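Local coordinates for ABC-type amino acid transport system, permease component (Caldanaerobacter subterraneus subsp. tengcongensis MB4, PDB 4YMU), which probably serves as the membrane-spanning permease subunit of an ABC importer for amino acids and holds bound arginine in a pocket among its helices, at residues L67-L71 with I162-I166; G18-T22 with F168-T172. One frame throughout, in Å; residues are numbered along the deposited sequence.

Interaction 1 (L67-L71 with I162-I166). With ARG (arginine), chain I.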
loop_
_atom_site.group_PDB
_atom_site.type_symbol
_atom_site.label_atom_id
_atom_site.label_comp_id
_atom_site.label_asym_id
_atom_site.label_seq_id
_atom_site.Cartn_x
_atom_site.Cartn_y
_atom_site.Cartn_z
ATOM N N LEU C 67 -6.521 22.321 18.567
ATOM C CA LEU C 67 -7.746 23.007 18.146
ATOM C C LEU C 67 -8.246 23.945 19.259
ATOM O O LEU C 67 -8.726 25.034 18.975
ATOM C CB LEU C 67 -8.841 21.985 17.831
ATOM C CG LEU C 67 -9.961 22.271 16.818
ATOM C CD1 LEU C 67 -11.283 21.692 17.300
ATOM C CD2 LEU C 67 -10.105 23.725 16.418
ATOM N N LEU C 68 -8.162 23.496 20.512
ATOM C CA LEU C 68 -8.617 24.281 21.661
ATOM C C LEU C 68 -7.918 25.627 21.656
ATOM O O LEU C 68 -8.575 26.688 21.672
ATOM C CB LEU C 68 -8.295 23.561 22.976
ATOM C CG LEU C 68 -9.247 23.642 24.179
ATOM C CD1 LEU C 68 -8.473 23.565 25.484
ATOM C CD2 LEU C 68 -10.161 24.865 24.152
ATOM N N VAL C 69 -6.587 25.577 21.606
ATOM C CA VAL C 69 -5.782 26.789 21.616
ATOM C C VAL C 69 -6.182 27.760 20.498
ATOM O O VAL C 69 -6.232 28.963 20.715
ATOM C CB VAL C 69 -4.273 26.468 21.620
ATOM C CG1 VAL C 69 -3.435 27.705 21.388
ATOM C CG2 VAL C 69 -3.884 25.781 22.924
ATOM N N GLN C 70 -6.553 27.235 19.341
ATOM C CA GLN C 70 -6.993 28.076 18.227
ATOM C C GLN C 70 -8.344 28.716 18.533
ATOM O O GLN C 70 -8.559 29.908 18.250
ATOM C CB GLN C 70 -7.068 27.259 16.934
ATOM C CG GLN C 70 -5.713 26.763 16.437
ATOM C CD GLN C 70 -5.797 25.563 15.472
ATOM O OE1 GLN C 70 -4.900 24.721 15.437
ATOM N NE2 GLN C 70 -6.874 25.487 14.697
ATOM N N LEU C 71 -9.252 27.917 19.095
ATOM C CA LEU C 71 -10.574 28.396 19.498
ATOM C C LEU C 71 -10.435 29.583 20.445
ATOM O O LEU C 71 -10.948 30.672 20.178
ATOM C CB LEU C 71 -11.352 27.295 20.221
ATOM C CG LEU C 71 -12.869 27.146 20.009
ATOM C CD1 LEU C 71 -13.597 26.957 21.333
ATOM C CD2 LEU C 71 -13.474 28.272 19.198
ATOM N N ILE C 162 -16.123 20.899 21.171
ATOM C CA ILE C 162 -15.240 21.762 21.929
ATOM C C ILE C 162 -15.725 23.218 21.989
ATOM O O ILE C 162 -15.213 24.010 22.776
ATOM C CB ILE C 162 -13.817 21.699 21.386
ATOM C CG1 ILE C 162 -12.824 21.913 22.519
ATOM C CG2 ILE C 162 -13.605 22.685 20.220
ATOM C CD1 ILE C 162 -11.450 22.125 22.007
ATOM N N VAL C 163 -16.719 23.571 21.181
ATOM C CA VAL C 163 -17.256 24.919 21.251
ATOM C C VAL C 163 -18.244 25.017 22.414
ATOM O O VAL C 163 -18.853 26.066 22.642
ATOM C CB VAL C 163 -17.957 25.330 19.950
ATOM C CG1 VAL C 163 -17.017 25.125 18.777
ATOM C CG2 VAL C 163 -19.248 24.528 19.765
ATOM N N SER C 164 -18.419 23.914 23.134
ATOM C CA SER C 164 -19.272 23.929 24.299
ATOM C C SER C 164 -18.581 24.767 25.380
ATOM O O SER C 164 -19.229 25.563 26.057
ATOM C CB SER C 164 -19.559 22.514 24.799
ATOM O OG SER C 164 -18.507 22.037 25.618
ATOM N N VAL C 165 -17.263 24.611 25.517
ATOM C CA VAL C 165 -16.513 25.312 26.563
ATOM C C VAL C 165 -16.515 26.835 26.390
ATOM O O VAL C 165 -16.154 27.577 27.306
ATOM C CB VAL C 165 -15.045 24.823 26.659
ATOM C CG1 VAL C 165 -14.967 23.297 26.684
ATOM C CG2 VAL C 165 -14.229 25.402 25.530
ATOM N N ILE C 166 -16.934 27.288 25.216
ATOM C CA ILE C 166 -16.955 28.703 24.855
ATOM C C ILE C 166 -18.377 29.199 25.074
ATOM O O ILE C 166 -18.708 30.348 24.812
ATOM C CB ILE C 166 -16.559 28.844 23.366
ATOM C CG1 ILE C 166 -15.751 30.098 23.084
ATOM C CG2 ILE C 166 -17.777 28.836 22.434
ATOM C CD1 ILE C 166 -15.553 30.283 21.575
HETATM N N ARG I . -8.144 17.206 18.469
HETATM C CA ARG I . -6.876 17.225 17.737
HETATM C C ARG I . -6.222 18.596 17.762
HETATM O O ARG I . -5.072 18.747 17.330
HETATM C CB ARG I . -7.074 16.815 16.281
HETATM C CG ARG I . -7.808 17.820 15.433
HETATM C CD ARG I . -8.134 17.204 14.082
HETATM N NE ARG I . -8.653 18.179 13.133
HETATM C CZ ARG I . -9.199 17.865 11.966
HETATM N NH1 ARG I . -9.646 18.823 11.164
HETATM N NH2 ARG I . -9.308 16.591 11.605
HETATM O OXT ARG I . -6.842 19.572 18.185
#
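L71 and I162 bury the most surface in this apolar contact of the type I ABC importer permease fold, where helix 67-75 packs on the 3-10 turn and loop that follow helix 129-160. CD1 of L71 lies 3.7 Å from the carbonyl O of I162, while the I162 methyl CG2 stands farther off, 4.4 Å from that same CD1. The ethyl branch of I162 runs out toward L68, where its terminal CD1 comes to 3.4 Å from L68 CG, a tight fit in which the two side chains lie askew. The other branch, CG2, sits between the backbone N and the carbonyl carbon and faces L67, whose CD1 it meets at 3.9 Å as the two side chains pass one another pointing opposite ways. At the far end, I166 sets CD1 against both methyls of L71, 3.7 Å from L71 CD2. A94 of helix 87-112 also touches L71, and L68 packs on S164 of the second subunit. The contact lies beside both the second subunit and the arginine pocket, to which L67 belongs: the backbone N of L67 donates to OXT of the bound arginine, 2.8 Å away, with an N-H...O angle of 162°.

Interaction 2 (G18-T22 with F168-T172)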
loop_
_atom_site.group_PDB
_atom_site.type_symbol
_atom_site.label_atom_id
_atom_site.label_comp_id
_atom_site.label_asym_id
_atom_site.label_seq_id
_atom_site.Cartn_x
_atom_site.Cartn_y
_atom_site.Cartn_z
ATOM N N GLY C 18 -29.600 20.657 20.580
ATOM C CA GLY C 18 -28.153 20.607 20.678
ATOM C C GLY C 18 -27.591 19.886 19.468
ATOM O O GLY C 18 -26.655 20.377 18.824
ATOM N N LEU C 19 -28.191 18.734 19.152
ATOM C CA LEU C 19 -27.840 17.960 17.962
ATOM C C LEU C 19 -27.858 18.782 16.675
ATOM O O LEU C 19 -26.852 18.853 15.970
ATOM C CB LEU C 19 -28.796 16.775 17.806
ATOM C CG LEU C 19 -28.670 15.997 16.490
ATOM C CD1 LEU C 19 -27.244 15.538 16.251
ATOM C CD2 LEU C 19 -29.612 14.797 16.490
ATOM N N ILE C 20 -28.994 19.411 16.388
ATOM C CA ILE C 20 -29.140 20.240 15.202
ATOM C C ILE C 20 -28.050 21.302 15.138
ATOM O O ILE C 20 -27.570 21.660 14.066
ATOM C CB ILE C 20 -30.524 20.893 15.159
ATOM C CG1 ILE C 20 -31.601 19.831 14.964
ATOM C CG2 ILE C 20 -30.602 21.952 14.068
ATOM C CD1 ILE C 20 -32.954 20.410 14.624
ATOM N N MET C 21 -27.643 21.789 16.301
ATOM C CA MET C 21 -26.637 22.838 16.375
ATOM C C MET C 21 -25.249 22.248 16.107
ATOM O O MET C 21 -24.409 22.881 15.469
ATOM C CB MET C 21 -26.692 23.541 17.734
ATOM C CG MET C 21 -26.541 25.051 17.672
ATOM S SD MET C 21 -27.984 25.916 17.003
ATOM C CE MET C 21 -27.279 27.494 16.532
ATOM N N THR C 22 -24.999 21.039 16.600
ATOM C CA THR C 22 -23.736 20.381 16.291
ATOM C C THR C 22 -23.631 20.192 14.778
ATOM O O THR C 22 -22.596 20.492 14.186
ATOM C CB THR C 22 -23.577 19.039 17.012
ATOM O OG1 THR C 22 -23.327 19.266 18.406
ATOM C CG2 THR C 22 -22.407 18.254 16.415
ATOM N N PHE C 168 -21.130 27.905 23.529
ATOM C CA PHE C 168 -22.034 27.743 22.391
ATOM C C PHE C 168 -22.947 26.561 22.694
ATOM O O PHE C 168 -22.509 25.571 23.293
ATOM C CB PHE C 168 -21.260 27.530 21.094
ATOM C CG PHE C 168 -22.141 27.391 19.882
ATOM C CD1 PHE C 168 -22.786 28.502 19.348
ATOM C CD2 PHE C 168 -22.334 26.150 19.281
ATOM C CE1 PHE C 168 -23.606 28.381 18.235
ATOM C CE2 PHE C 168 -23.154 26.018 18.170
ATOM C CZ PHE C 168 -23.790 27.134 17.644
ATOM N N ALA C 169 -24.222 26.682 22.330
ATOM C CA ALA C 169 -25.225 25.687 22.728
ATOM C C ALA C 169 -25.275 24.433 21.836
ATOM O O ALA C 169 -26.329 24.090 21.283
ATOM C CB ALA C 169 -26.591 26.322 22.811
ATOM N N ASP C 170 -24.150 23.735 21.724
ATOM C CA ASP C 170 -24.091 22.526 20.919
ATOM C C ASP C 170 -24.730 21.385 21.696
ATOM O O ASP C 170 -25.394 21.604 22.705
ATOM C CB ASP C 170 -22.642 22.166 20.595
ATOM C CG ASP C 170 -21.908 21.590 21.799
ATOM O OD1 ASP C 170 -22.161 22.054 22.937
ATOM O OD2 ASP C 170 -21.116 20.637 21.624
ATOM N N LEU C 171 -24.516 20.163 21.234
ATOM C CA LEU C 171 -25.079 19.001 21.887
ATOM C C LEU C 171 -24.420 18.755 23.257
ATOM O O LEU C 171 -25.051 18.223 24.177
ATOM C CB LEU C 171 -24.922 17.785 20.973
ATOM C CG LEU C 171 -25.289 16.411 21.523
ATOM C CD1 LEU C 171 -26.788 16.308 21.739
ATOM C CD2 LEU C 171 -24.795 15.318 20.575
ATOM N N THR C 172 -23.153 19.137 23.396
ATOM C CA THR C 172 -22.422 18.865 24.631
ATOM C C THR C 172 -22.821 19.857 25.737
ATOM O O THR C 172 -22.948 19.492 26.919
ATOM C CB THR C 172 -20.896 18.898 24.381
ATOM O OG1 THR C 172 -20.526 17.768 23.583
ATOM C CG2 THR C 172 -20.131 18.821 25.680
#
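A close helix-to-loop contact joins the first long helix, 12-44, predicted to span the membrane, to the segment that leads into helix 174-182. G18 makes the close approach possible: its CA lies 3.6 Å from D170 O, with the chain of L171 directly against it. One turn on, T22 receives the sole hydrogen bond across the contact, its OG1 accepting from L171 N at 3.2 Å and 159°. T22 turns OG1 anti to its own carbonyl carbon, chi1 -73°, which brings the hydroxyl to the loop backbone. D170 shapes that backbone through an Asx turn, OD2 accepting from T172 N at 3.1 Å from above the carboxylate plane, while its OD1 takes the N-H of R173. M21 makes a Met-aromatic contact with F168, the two side chains crossing at about a right angle. Its CG comes oblique to the ring, 3.5 Å from F168 CZ, and the bend at chi2 (72°) brings the end of the chain back to the ring, so that CE lies 3.7 Å from F168 CZ, while SD bows outward between CG and CE, 5.5 Å from the F168 ring centroid. Helix 186-214 flanks the contact, with I192 and Y196 on L171 and M199 on L19, while L157 and S160 of helix 129-160 pack on T22.

In the fold
From the N terminus, helix 12-44 supplies 18-22, the first half of interaction 2, and helix 67-75 then supplies 67-71 for interaction 1. After helices 87-112, 117-124 and 129-160 the chain returns through one connecting loop, where 162-166 closes interaction 1 across 90 intervening residues and 168-172 closes interaction 2 across 145. The smaller closure thus lies wholly within the larger. The centres are about 14 Å apart, and the two loop segments also touch: V163 O probably accepts a hydrogen bond from F168 N, and S164 packs on D170. Together the contacts fasten this loop between helix 12-44 and helix 67-75, just ahead of helix 174-182.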